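Local coordinates for haemagglutinin I (Physarum polycephalum, PDB 3A5P), which probably binds carbohydrate as a lectin and agglutinates blood cells, using a small recognition domain of the legume lectin fold, at residues Leu17-Ser22 / Val28-Thr33; Val32-Tyr37 / Ala78-Gly83; Ala38-Ser43 / Gln96-Lys101; Ile56-Gly61 / Val86-Gly91. All coordinates share one frame; numbering follows the deposited sequence. Where two conformers were deposited one is given.

Contact 1: Leu17-Ser22 / Val28-Thr33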
loop_
_atom_site.group_PDB
_atom_site.type_symbol
_atom_site.label_atom_id
_atom_site.label_comp_id
_atom_site.label_asym_id
_atom_site.label_seq_id
_atom_site.Cartn_x
_atom_site.Cartn_y
_atom_site.Cartn_z
ATOM N N LEU A 17 -7.176 1.898 -10.004
ATOM C CA LEU A 17 -7.279 0.681 -9.197
ATOM C C LEU A 17 -6.289 -0.360 -9.720
ATOM O O LEU A 17 -6.268 -0.661 -10.923
ATOM C CB LEU A 17 -8.706 0.114 -9.240
ATOM C CG LEU A 17 -8.945 -1.327 -8.742
ATOM C CD1 LEU A 17 -8.627 -1.453 -7.240
ATOM C CD2 LEU A 17 -10.366 -1.777 -9.036
ATOM N N ALA A 18 -5.445 -0.874 -8.823
ATOM C CA ALA A 18 -4.491 -1.916 -9.209
ATOM C C ALA A 18 -4.056 -2.806 -8.048
ATOM O O ALA A 18 -4.005 -2.378 -6.895
ATOM C CB ALA A 18 -3.259 -1.301 -9.858
ATOM N N LEU A 19 -3.678 -4.029 -8.391
ATOM C CA LEU A 19 -3.093 -4.971 -7.429
ATOM C C LEU A 19 -1.575 -5.065 -7.642
ATOM O O LEU A 19 -1.113 -5.191 -8.787
ATOM C CB LEU A 19 -3.715 -6.352 -7.636
ATOM C CG LEU A 19 -3.158 -7.552 -6.852
ATOM C CD1 LEU A 19 -3.513 -7.476 -5.368
ATOM C CD2 LEU A 19 -3.688 -8.861 -7.483
ATOM N N TYR A 20 -0.820 -5.015 -6.541
ATOM C CA TYR A 20 0.641 -5.245 -6.527
ATOM C C TYR A 20 1.046 -6.192 -5.375
ATOM O O TYR A 20 0.616 -6.004 -4.228
ATOM C CB TYR A 20 1.409 -3.932 -6.337
ATOM C CG TYR A 20 1.094 -2.897 -7.392
ATOM C CD1 TYR A 20 1.568 -3.047 -8.695
ATOM C CD2 TYR A 20 0.278 -1.808 -7.105
ATOM C CE1 TYR A 20 1.251 -2.130 -9.698
ATOM C CE2 TYR A 20 -0.027 -0.858 -8.101
ATOM C CZ TYR A 20 0.466 -1.023 -9.383
ATOM O OH TYR A 20 0.150 -0.128 -10.392
ATOM N N PRO A 21 1.871 -7.213 -5.673
ATOM C CA PRO A 21 2.197 -7.719 -7.007
ATOM C C PRO A 21 0.984 -8.521 -7.518
ATOM O O PRO A 21 0.272 -9.166 -6.704
ATOM C CB PRO A 21 3.415 -8.630 -6.747
ATOM C CG PRO A 21 3.184 -9.145 -5.360
ATOM C CD PRO A 21 2.554 -7.973 -4.612
ATOM N N SER A 22 0.730 -8.459 -8.831
ATOM C CA SER A 22 -0.427 -9.145 -9.435
ATOM C C SER A 22 -0.048 -10.492 -10.023
ATOM O O SER A 22 1.129 -10.756 -10.282
ATOM C CB SER A 22 -1.100 -8.292 -10.544
ATOM O OG SER A 22 -0.180 -7.850 -11.546
ATOM N N VAL A 28 2.616 -14.568 0.099
ATOM C CA VAL A 28 3.210 -13.225 0.300
ATOM C C VAL A 28 2.107 -12.167 0.394
ATOM O O VAL A 28 0.991 -12.387 -0.111
ATOM C CB VAL A 28 4.237 -12.842 -0.818
ATOM C CG1 VAL A 28 5.388 -13.877 -0.918
ATOM C CG2 VAL A 28 3.561 -12.688 -2.188
ATOM N N PRO A 29 2.392 -11.035 1.068
ATOM C CA PRO A 29 1.398 -9.956 1.072
ATOM C C PRO A 29 1.035 -9.440 -0.328
ATOM O O PRO A 29 1.877 -9.431 -1.246
ATOM C CB PRO A 29 2.083 -8.849 1.886
ATOM C CG PRO A 29 3.024 -9.632 2.837
ATOM C CD PRO A 29 3.575 -10.690 1.893
ATOM N N ARG A 30 -0.225 -9.047 -0.477
ATOM C CA ARG A 30 -0.723 -8.420 -1.695
ATOM C C ARG A 30 -1.414 -7.110 -1.334
ATOM O O ARG A 30 -2.042 -6.992 -0.274
ATOM C CB ARG A 30 -1.722 -9.353 -2.406
ATOM C CG ARG A 30 -1.206 -10.029 -3.685
ATOM C CD ARG A 30 0.062 -10.841 -3.468
ATOM N NE ARG A 30 -0.105 -11.995 -2.585
ATOM C CZ ARG A 30 -0.643 -13.163 -2.955
ATOM N NH1 ARG A 30 -1.140 -13.314 -4.175
ATOM N NH2 ARG A 30 -0.725 -14.174 -2.083
ATOM N N TYR A 31 -1.321 -6.137 -2.228
ATOM C CA TYR A 31 -1.746 -4.769 -1.904
ATOM C C TYR A 31 -2.682 -4.319 -2.996
ATOM O O TYR A 31 -2.302 -4.308 -4.180
ATOM C CB TYR A 31 -0.511 -3.857 -1.824
ATOM C CG TYR A 31 0.490 -4.301 -0.773
ATOM C CD1 TYR A 31 0.372 -3.868 0.550
ATOM C CD2 TYR A 31 1.522 -5.177 -1.089
ATOM C CE1 TYR A 31 1.263 -4.273 1.523
ATOM C CE2 TYR A 31 2.433 -5.608 -0.106
ATOM C CZ TYR A 31 2.299 -5.140 1.193
ATOM O OH TYR A 31 3.183 -5.554 2.163
ATOM N N VAL A 32 -3.920 -3.996 -2.621
ATOM C CA VAL A 32 -4.850 -3.405 -3.582
ATOM C C VAL A 32 -4.848 -1.898 -3.368
ATOM O O VAL A 32 -5.171 -1.414 -2.270
ATOM C CB VAL A 32 -6.292 -3.981 -3.485
ATOM C CG1 VAL A 32 -7.213 -3.255 -4.463
ATOM C CG2 VAL A 32 -6.272 -5.456 -3.822
ATOM N N THR A 33 -4.477 -1.176 -4.422
ATOM C CA THR A 33 -4.263 0.257 -4.337
ATOM C C THR A 33 -5.316 1.005 -5.144
ATOM O O THR A 33 -5.701 0.558 -6.220
ATOM C CB THR A 33 -2.849 0.654 -4.847
ATOM O OG1 THR A 33 -2.688 0.235 -6.226
ATOM C CG2 THR A 33 -1.759 0.029 -3.929
HETATM O O HOH W 1 -0.965 -11.655 -6.781
#
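Ala18 faces Thr33 and Tyr20 faces Tyr31 as hydrogen-bonded pairs of an antiparallel beta hairpin, with Leu19 and Val32 as the non-hydrogen-bonded pair between them. Of the four backbone bonds, that from Thr33 N to Ala18 O is short and almost straight, at 2.8 Å. The one from Tyr31 N to Tyr20 O is equally short but bent, with an angle of 140° at the hydrogen; this acceptor is the carbonyl of the cis peptide that leads into Pro21. Tyr20 O also lies in the plane of the Tyr31 ring at its edge, 3.4 Å from CD2.

Among the polar side chains, Arg30 is folded back by bends at chi2 (57°) and chi3 (65°), and its NE donates to Val28 O at 2.7 Å. A water joins NH1 to Pro21 O, tying the guanidinium to the opposite segment, while NH2 is bonded to Trp3 O.

Apolar contacts divide the two branches of Val32: CG1 meets Leu17 CD1 at 3.6 Å and CG2 meets Leu19 CD1 at 3.8 Å. On the other face, Thr33 OG1 lies at the edge of the Tyr20 ring, 3.4 Å from CE2.

Strand 17-20 borders its sheet, and strand 30-34 passes on to strand 40-43. Leu17 and Leu19 pack on strand 3-10 of the opposite sheet, whereas Tyr20 stacks on Tyr20 of the second subunit.

Contact 2: Val32-Tyr37 / Ala78-Gly83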
loop_
_atom_site.group_PDB
_atom_site.type_symbol
_atom_site.label_atom_id
_atom_site.label_comp_id
_atom_site.label_asym_id
_atom_site.label_seq_id
_atom_site.Cartn_x
_atom_site.Cartn_y
_atom_site.Cartn_z
ATOM N N VAL A 32 -3.920 -3.996 -2.621
ATOM C CA VAL A 32 -4.850 -3.405 -3.582
ATOM C C VAL A 32 -4.848 -1.898 -3.368
ATOM O O VAL A 32 -5.171 -1.414 -2.270
ATOM C CB VAL A 32 -6.292 -3.981 -3.485
ATOM C CG1 VAL A 32 -7.213 -3.255 -4.463
ATOM C CG2 VAL A 32 -6.272 -5.456 -3.822
ATOM N N THR A 33 -4.477 -1.176 -4.422
ATOM C CA THR A 33 -4.263 0.257 -4.337
ATOM C C THR A 33 -5.316 1.005 -5.144
ATOM O O THR A 33 -5.701 0.558 -6.220
ATOM C CB THR A 33 -2.849 0.654 -4.847
ATOM O OG1 THR A 33 -2.688 0.235 -6.226
ATOM C CG2 THR A 33 -1.759 0.029 -3.929
ATOM N N VAL A 34 -5.794 2.119 -4.595
ATOM C CA VAL A 34 -6.753 2.995 -5.298
ATOM C C VAL A 34 -6.263 4.410 -5.056
ATOM O O VAL A 34 -6.128 4.848 -3.893
ATOM C CB VAL A 34 -8.214 2.862 -4.736
ATOM C CG1 VAL A 34 -9.184 3.768 -5.538
ATOM C CG2 VAL A 34 -8.688 1.413 -4.753
ATOM N N THR A 35 -5.977 5.121 -6.140
ATOM C CA THR A 35 -5.387 6.450 -6.042
ATOM C C THR A 35 -6.224 7.333 -5.129
ATOM O O THR A 35 -7.457 7.443 -5.317
ATOM C CB THR A 35 -5.308 7.082 -7.430
ATOM O OG1 THR A 35 -4.378 6.339 -8.232
ATOM C CG2 THR A 35 -4.883 8.553 -7.328
ATOM N N GLY A 36 -5.560 7.926 -4.130
ATOM C CA GLY A 36 -6.205 8.858 -3.207
ATOM C C GLY A 36 -6.538 8.197 -1.876
ATOM O O GLY A 36 -6.871 8.878 -0.904
ATOM N N TYR A 37 -6.447 6.869 -1.836
ATOM C CA TYR A 37 -6.800 6.126 -0.637
ATOM C C TYR A 37 -5.653 5.285 -0.115
ATOM O O TYR A 37 -4.708 4.995 -0.848
ATOM C CB TYR A 37 -7.977 5.194 -0.936
ATOM C CG TYR A 37 -9.197 5.955 -1.407
ATOM C CD1 TYR A 37 -10.104 6.480 -0.481
ATOM C CD2 TYR A 37 -9.416 6.174 -2.764
ATOM C CE1 TYR A 37 -11.227 7.200 -0.904
ATOM C CE2 TYR A 37 -10.540 6.891 -3.209
ATOM C CZ TYR A 37 -11.432 7.397 -2.265
ATOM O OH TYR A 37 -12.539 8.091 -2.670
ATOM N N ALA A 78 -12.102 -8.867 -4.493
ATOM C CA ALA A 78 -12.528 -7.554 -3.988
ATOM C C ALA A 78 -13.307 -6.849 -5.082
ATOM O O ALA A 78 -12.755 -6.569 -6.159
ATOM C CB ALA A 78 -11.324 -6.720 -3.551
ATOM N N THR A 79 -14.580 -6.561 -4.797
ATOM C CA THR A 79 -15.461 -5.885 -5.755
ATOM C C THR A 79 -15.680 -4.440 -5.320
ATOM O O THR A 79 -16.163 -4.175 -4.207
ATOM C CB THR A 79 -16.831 -6.623 -5.950
ATOM O OG1 THR A 79 -16.591 -7.981 -6.342
ATOM C CG2 THR A 79 -17.702 -5.921 -7.044
ATOM N N PHE A 80 -15.349 -3.524 -6.225
ATOM C CA PHE A 80 -15.420 -2.097 -5.954
ATOM C C PHE A 80 -16.678 -1.465 -6.513
ATOM O O PHE A 80 -17.026 -1.704 -7.645
ATOM C CB PHE A 80 -14.170 -1.423 -6.520
ATOM C CG PHE A 80 -12.933 -1.793 -5.760
ATOM C CD1 PHE A 80 -12.437 -0.943 -4.766
ATOM C CD2 PHE A 80 -12.313 -3.022 -5.983
ATOM C CE1 PHE A 80 -11.285 -1.308 -4.037
ATOM C CE2 PHE A 80 -11.170 -3.414 -5.242
ATOM C CZ PHE A 80 -10.670 -2.550 -4.274
ATOM N N THR A 81 -17.362 -0.676 -5.696
ATOM C CA THR A 81 -18.473 0.150 -6.206
ATOM C C THR A 81 -18.270 1.595 -5.749
ATOM O O THR A 81 -17.490 1.855 -4.806
ATOM C CB THR A 81 -19.844 -0.409 -5.767
ATOM O OG1 THR A 81 -19.790 -0.761 -4.374
ATOM C CG2 THR A 81 -20.211 -1.643 -6.631
ATOM N N ALA A 82 -18.969 2.516 -6.413
ATOM C CA ALA A 82 -18.813 3.951 -6.179
ATOM C C ALA A 82 -19.023 4.299 -4.703
ATOM O O ALA A 82 -19.799 3.634 -3.991
ATOM C CB ALA A 82 -19.800 4.750 -7.037
ATOM N N GLY A 83 -18.326 5.334 -4.255
ATOM C CA GLY A 83 -18.374 5.715 -2.833
ATOM C C GLY A 83 -17.350 4.991 -1.969
ATOM O O GLY A 83 -17.466 4.991 -0.744
#
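Val32 comes to Phe80 from the opposite direction, its CG1 branch 3.5 Å from CZ, the far end of the ring. CE2 is the next ring atom to that methyl, at 4.0 Å. Two residues on, Val34 slides past the same ring. With CG1 anti to the backbone N (chi1 -178°), CG2 stands anti to the carbonyl carbon and lies 3.8 Å from Phe80 CE1, so two valines of one strand both touch the outer end of the phenyl ring. The backbones stay well apart, with 8.7 Å between Val32 CA and Ala78 CA, and side chains alone bridge the gap. This is the interior of a two-sheet beta sandwich, consistent with a reduced form of the legume lectin fold: strand 30-34 belongs to the five-stranded antiparallel sheet and strand 74-81 to the four-stranded one packed against it. From Val34 the chain leaves the interface through a type II turn closed by Tyr37 N bonding to Val34 O at 2.9 Å. Thr35 packs on Pro29 of the second subunit, and Gly36 takes the third turn position with a positive phi of 101°. Tyr37, at the end of the turn, keeps Val34 O in its ring plane, at the edge, and rests on Leu100 and Lys102.

Contact 3: Ala38-Ser43 / Gln96-Lys101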
loop_
_atom_site.group_PDB
_atom_site.type_symbol
_atom_site.label_atom_id
_atom_site.label_comp_id
_atom_site.label_asym_id
_atom_site.label_seq_id
_atom_site.Cartn_x
_atom_site.Cartn_y
_atom_site.Cartn_z
ATOM N N ALA A 38 -5.792 4.852 1.142
ATOM C CA ALA A 38 -4.847 3.918 1.765
ATOM C C ALA A 38 -4.938 2.538 1.105
ATOM O O ALA A 38 -6.051 2.069 0.805
ATOM C CB ALA A 38 -5.098 3.834 3.255
ATOM N N PRO A 39 -3.771 1.891 0.837
ATOM C CA PRO A 39 -3.806 0.532 0.301
ATOM C C PRO A 39 -4.526 -0.420 1.256
ATOM O O PRO A 39 -4.501 -0.225 2.480
ATOM C CB PRO A 39 -2.319 0.141 0.179
ATOM C CG PRO A 39 -1.593 1.475 0.034
ATOM C CD PRO A 39 -2.390 2.403 0.957
ATOM N N ILE A 40 -5.207 -1.398 0.677
ATOM C CA ILE A 40 -5.738 -2.524 1.422
ATOM C C ILE A 40 -4.695 -3.638 1.331
ATOM O O ILE A 40 -4.337 -4.041 0.230
ATOM C CB ILE A 40 -7.071 -3.018 0.799
ATOM C CG1 ILE A 40 -8.087 -1.864 0.668
ATOM C CG2 ILE A 40 -7.635 -4.273 1.557
ATOM C CD1 ILE A 40 -9.214 -2.197 -0.283
ATOM N N THR A 41 -4.203 -4.114 2.478
ATOM C CA THR A 41 -3.192 -5.179 2.510
ATOM C C THR A 41 -3.840 -6.537 2.807
ATOM O O THR A 41 -4.680 -6.654 3.702
ATOM C CB THR A 41 -2.059 -4.889 3.572
ATOM O OG1 THR A 41 -1.451 -3.625 3.286
ATOM C CG2 THR A 41 -0.981 -6.006 3.557
ATOM N N PHE A 42 -3.470 -7.537 2.019
ATOM C CA PHE A 42 -3.884 -8.922 2.232
ATOM C C PHE A 42 -2.629 -9.680 2.632
ATOM O O PHE A 42 -1.618 -9.596 1.947
ATOM C CB PHE A 42 -4.420 -9.529 0.923
ATOM C CG PHE A 42 -5.667 -8.872 0.408
ATOM C CD1 PHE A 42 -6.903 -9.510 0.542
ATOM C CD2 PHE A 42 -5.611 -7.628 -0.223
ATOM C CE1 PHE A 42 -8.077 -8.900 0.066
ATOM C CE2 PHE A 42 -6.778 -7.008 -0.691
ATOM C CZ PHE A 42 -8.006 -7.650 -0.558
ATOM N N SER A 43 -2.681 -10.414 3.733
ATOM C CA SER A 43 -1.478 -11.128 4.196
ATOM C C SER A 43 -1.829 -12.230 5.185
ATOM O O SER A 43 -2.975 -12.334 5.635
ATOM C CB SER A 43 -0.461 -10.142 4.819
ATOM O OG SER A 43 -0.903 -9.651 6.081
ATOM N N GLN A 96 -17.414 -9.735 3.192
ATOM C CA GLN A 96 -17.261 -8.695 4.202
ATOM C C GLN A 96 -17.003 -7.357 3.530
ATOM O O GLN A 96 -16.314 -7.293 2.512
ATOM C CB GLN A 96 -16.144 -9.080 5.161
ATOM C CG GLN A 96 -16.486 -10.387 5.893
ATOM C CD GLN A 96 -15.522 -10.711 6.971
ATOM O OE1 GLN A 96 -15.549 -10.110 8.046
ATOM N NE2 GLN A 96 -14.643 -11.672 6.699
ATOM N N HIS A 97 -17.581 -6.304 4.094
ATOM C CA HIS A 97 -17.511 -4.984 3.513
ATOM C C HIS A 97 -16.509 -4.099 4.259
ATOM O O HIS A 97 -16.379 -4.195 5.479
ATOM C CB HIS A 97 -18.910 -4.354 3.565
ATOM C CG HIS A 97 -18.963 -2.936 3.098
ATOM N ND1 HIS A 97 -18.850 -1.866 3.962
ATOM C CD2 HIS A 97 -19.155 -2.409 1.865
ATOM C CE1 HIS A 97 -18.952 -0.740 3.277
ATOM N NE2 HIS A 97 -19.128 -1.042 1.998
ATOM N N LEU A 98 -15.818 -3.233 3.516
ATOM C CA LEU A 98 -15.115 -2.090 4.095
ATOM C C LEU A 98 -15.287 -0.876 3.183
ATOM O O LEU A 98 -15.764 -0.984 2.039
ATOM C CB LEU A 98 -13.612 -2.402 4.327
ATOM C CG LEU A 98 -12.731 -2.775 3.110
ATOM C CD1 LEU A 98 -12.255 -1.536 2.321
ATOM C CD2 LEU A 98 -11.493 -3.651 3.492
ATOM N N THR A 99 -14.890 0.273 3.705
ATOM C CA THR A 99 -14.845 1.482 2.904
ATOM C C THR A 99 -13.450 2.041 2.905
ATOM O O THR A 99 -12.774 2.112 3.955
ATOM C CB THR A 99 -15.825 2.564 3.374
ATOM O OG1 THR A 99 -15.678 2.771 4.784
ATOM C CG2 THR A 99 -17.234 2.147 3.057
ATOM N N LEU A 100 -13.010 2.403 1.701
ATOM C CA LEU A 100 -11.697 3.001 1.470
ATOM C C LEU A 100 -11.492 4.217 2.361
ATOM O O LEU A 100 -12.434 4.992 2.586
ATOM C CB LEU A 100 -11.558 3.411 -0.002
ATOM C CG LEU A 100 -11.538 2.247 -1.007
ATOM C CD1 LEU A 100 -11.459 2.767 -2.469
ATOM C CD2 LEU A 100 -10.414 1.247 -0.708
ATOM N N LYS A 101 -10.269 4.390 2.840
ATOM C CA LYS A 101 -9.924 5.520 3.701
ATOM C C LYS A 101 -9.132 6.540 2.912
ATOM O O LYS A 101 -8.057 6.224 2.374
ATOM C CB LYS A 101 -9.111 5.025 4.895
ATOM C CG LYS A 101 -9.933 4.195 5.836
ATOM C CD LYS A 101 -9.122 3.061 6.441
ATOM C CE LYS A 101 -8.108 3.545 7.419
ATOM N NZ LYS A 101 -7.924 2.531 8.487
HETATM O O HOH W 2 -8.378 2.440 2.288
#
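Leu98 is the first residue of its segment to meet strand 40-43. Its CG is wedged between the backbone N and the carbonyl carbon (chi1 60°), and its CD1 meets Ile40 CD1 obliquely at 4.1 Å. Thr99 turns its side chain away, and its carbonyl receives Asn60 ND2. Leu100 then brings a second methyl to Ile40, crossing it at about a right angle: CD2 lies 3.7 Å from Ile40 CD1 and 4.1 Å from Ile40 CG1. The delta methyl of Ile40 is therefore shared by two leucines.

At Lys101 the contact changes from apolar to polar. Ala38 N donates to Lys101 O at 2.9 Å in a nearly straight bond (164°). In the reverse direction a water intervenes, accepting from Lys101 N at 2.8 Å and donating to Ala38 O. The two residues thus follow the pattern of a hydrogen-bonded antiparallel pair with one of its direct bonds replaced by water. The lysine side chain leads away, and its NZ is gripped by Asn60 O, by Asp63 and by Asp62 of the second subunit.

Strand 40-43 runs between strands 30-34 and 54-60 in the five-stranded sheet, and strand 96-99 borders the other sheet beside strand 85-89. Ile40, Leu98 and Leu100 help to fill the space between the sheets, while Ala38 and Lys101 join them through backbone at one end of the sandwich.

Contact 4: Ile56-Gly61 / Val86-Gly91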
loop_
_atom_site.group_PDB
_atom_site.type_symbol
_atom_site.label_atom_id
_atom_site.label_comp_id
_atom_site.label_asym_id
_atom_site.label_seq_id
_atom_site.Cartn_x
_atom_site.Cartn_y
_atom_site.Cartn_z
ATOM N N ILE A 56 -6.733 -15.490 5.196
ATOM C CA ILE A 56 -6.135 -14.272 4.651
ATOM C C ILE A 56 -6.628 -13.123 5.537
ATOM O O ILE A 56 -7.845 -12.915 5.678
ATOM C CB ILE A 56 -6.580 -13.999 3.193
ATOM C CG1 ILE A 56 -6.356 -15.233 2.307
ATOM C CG2 ILE A 56 -5.790 -12.757 2.625
ATOM C CD1 ILE A 56 -7.093 -15.164 0.921
ATOM N N THR A 57 -5.687 -12.394 6.127
ATOM C CA THR A 57 -5.993 -11.226 6.956
ATOM C C THR A 57 -5.977 -9.961 6.105
ATOM O O THR A 57 -5.140 -9.810 5.218
ATOM C CB THR A 57 -5.005 -11.103 8.097
ATOM O OG1 THR A 57 -5.125 -12.278 8.904
ATOM C CG2 THR A 57 -5.304 -9.863 8.934
ATOM N N VAL A 58 -6.947 -9.094 6.353
ATOM C CA VAL A 58 -7.100 -7.871 5.568
ATOM C C VAL A 58 -6.883 -6.668 6.474
ATOM O O VAL A 58 -7.520 -6.553 7.546
ATOM C CB VAL A 58 -8.486 -7.829 4.886
ATOM C CG1 VAL A 58 -8.673 -6.528 4.067
ATOM C CG2 VAL A 58 -8.656 -9.047 3.997
ATOM N N HIS A 59 -5.958 -5.793 6.059
ATOM C CA HIS A 59 -5.778 -4.505 6.713
ATOM C C HIS A 59 -6.276 -3.368 5.820
ATOM O O HIS A 59 -5.942 -3.292 4.622
ATOM C CB HIS A 59 -4.313 -4.288 7.102
ATOM C CG HIS A 59 -3.907 -5.058 8.314
ATOM N ND1 HIS A 59 -3.554 -6.385 8.265
ATOM C CD2 HIS A 59 -3.826 -4.690 9.616
ATOM C CE1 HIS A 59 -3.269 -6.809 9.485
ATOM N NE2 HIS A 59 -3.416 -5.796 10.321
ATOM N N ASN A 60 -7.098 -2.505 6.389
ATOM C CA ASN A 60 -7.562 -1.308 5.684
ATOM C C ASN A 60 -6.667 -0.149 6.140
ATOM O O ASN A 60 -6.845 0.408 7.234
ATOM C CB ASN A 60 -9.048 -1.071 5.985
ATOM C CG ASN A 60 -9.675 0.000 5.098
ATOM O OD1 ASN A 60 -9.029 0.554 4.195
ATOM N ND2 ASN A 60 -10.941 0.304 5.367
ATOM N N GLY A 61 -5.666 0.189 5.318
ATOM C CA GLY A 61 -4.611 1.092 5.772
ATOM C C GLY A 61 -3.920 0.422 6.951
ATOM O O GLY A 61 -3.496 -0.752 6.845
ATOM N N VAL A 86 -16.150 -1.528 -0.864
ATOM C CA VAL A 86 -15.424 -2.726 -1.263
ATOM C C VAL A 86 -16.069 -3.923 -0.587
ATOM O O VAL A 86 -16.228 -3.923 0.631
ATOM C CB VAL A 86 -13.920 -2.672 -0.865
ATOM C CG1 VAL A 86 -13.127 -3.753 -1.650
ATOM C CG2 VAL A 86 -13.335 -1.281 -1.127
ATOM N N SER A 87 -16.440 -4.921 -1.381
ATOM C CA SER A 87 -16.907 -6.196 -0.860
ATOM C C SER A 87 -15.849 -7.245 -1.157
ATOM O O SER A 87 -15.471 -7.405 -2.311
ATOM C CB SER A 87 -18.229 -6.582 -1.524
ATOM O OG SER A 87 -18.674 -7.846 -1.062
ATOM N N ILE A 88 -15.387 -7.951 -0.115
ATOM C CA ILE A 88 -14.335 -8.965 -0.265
ATOM C C ILE A 88 -14.843 -10.343 0.141
ATOM O O ILE A 88 -15.396 -10.506 1.221
ATOM C CB ILE A 88 -13.069 -8.607 0.555
ATOM C CG1 ILE A 88 -12.609 -7.176 0.201
ATOM C CG2 ILE A 88 -11.965 -9.624 0.287
ATOM C CD1 ILE A 88 -11.534 -6.601 1.120
ATOM N N SER A 89 -14.677 -11.312 -0.752
ATOM C CA SER A 89 -15.191 -12.645 -0.517
ATOM C C SER A 89 -14.220 -13.705 -1.025
ATOM O O SER A 89 -13.506 -13.479 -2.006
ATOM C CB SER A 89 -16.548 -12.806 -1.209
ATOM O OG SER A 89 -17.022 -14.133 -1.001
ATOM N N THR A 90 -14.206 -14.860 -0.364
ATOM C CA THR A 90 -13.434 -16.021 -0.835
ATOM C C THR A 90 -14.356 -17.167 -1.286
ATOM O O THR A 90 -13.891 -18.190 -1.804
ATOM C CB THR A 90 -12.542 -16.594 0.285
ATOM O OG1 THR A 90 -13.367 -16.837 1.434
ATOM C CG2 THR A 90 -11.435 -15.603 0.669
ATOM N N GLY A 91 -15.657 -17.011 -1.062
ATOM C CA GLY A 91 -16.585 -18.128 -1.282
ATOM C C GLY A 91 -16.749 -19.014 -0.060
ATOM O O GLY A 91 -17.486 -20.004 -0.102
#
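Val58 and Ile88 reach toward each other tip to tip across the middle of the sandwich, CG1 of the valine 4.1 Å from CD1 of the isoleucine. The isoleucine gets there by a stretched chain: CG1 is anti to the carbonyl carbon, and chi2 of 169° carries CD1 straight on toward the other sheet. This is the tighter end of the contact, and both residues are buried. Around them Leu98, Phe42 and Ile40 pack on Val58, while Ile88 also touches Leu98, Phe42, Ala78 and Leu68.

Two residues away, back along strand 54-60 and just past the end of strand 85-89, the fit is looser. Ile56 CD1 comes only within 4.4 Å of Thr90 CG2, and here the second segment leaves its strand for a partly exposed turn. Ser89 OG accepts from Gly91 N at 3.2 Å, an ST turn that takes the chain round toward solvent. The hydroxyl of Thr90 is engaged elsewhere, with Gly69 O and Phe92 N, leaving its methyl for Ile56.

The backbones remain 9.4 Å apart between Val58 CA and Ile88 CA, and strand 54-60 makes its backbone bonds with strands 40-43 and 63-70 of its own sheet. The direct contact between the segments is modest and runs between methyl groups, consistent with cohesion from exclusion of water in the shared core rather than from directed polar bonds across it.

In the fold
The four contacts lie within one beta sandwich. Contact 1 is a hairpin at the border of the five-stranded sheet; contacts 2, 3 and 4 join that sheet to the four-stranded one. Contacts 1 and 2 share Val32 and Thr33, and strand 40-43 of contact 3 comes next in the chain. Centres of contacts 3 and 4 are about 6 Å apart, those of contacts 2 and 3 about 8 Å, while the centres of contacts 1 and 4 are about 12 Å apart and their nearest atoms about 7 Å. Along the chain contact 4 is nested within contact 3, and contact 2 crosses both. Residues distant in sequence thus build one continuous core, consistent with a compact, minimal lectin domain.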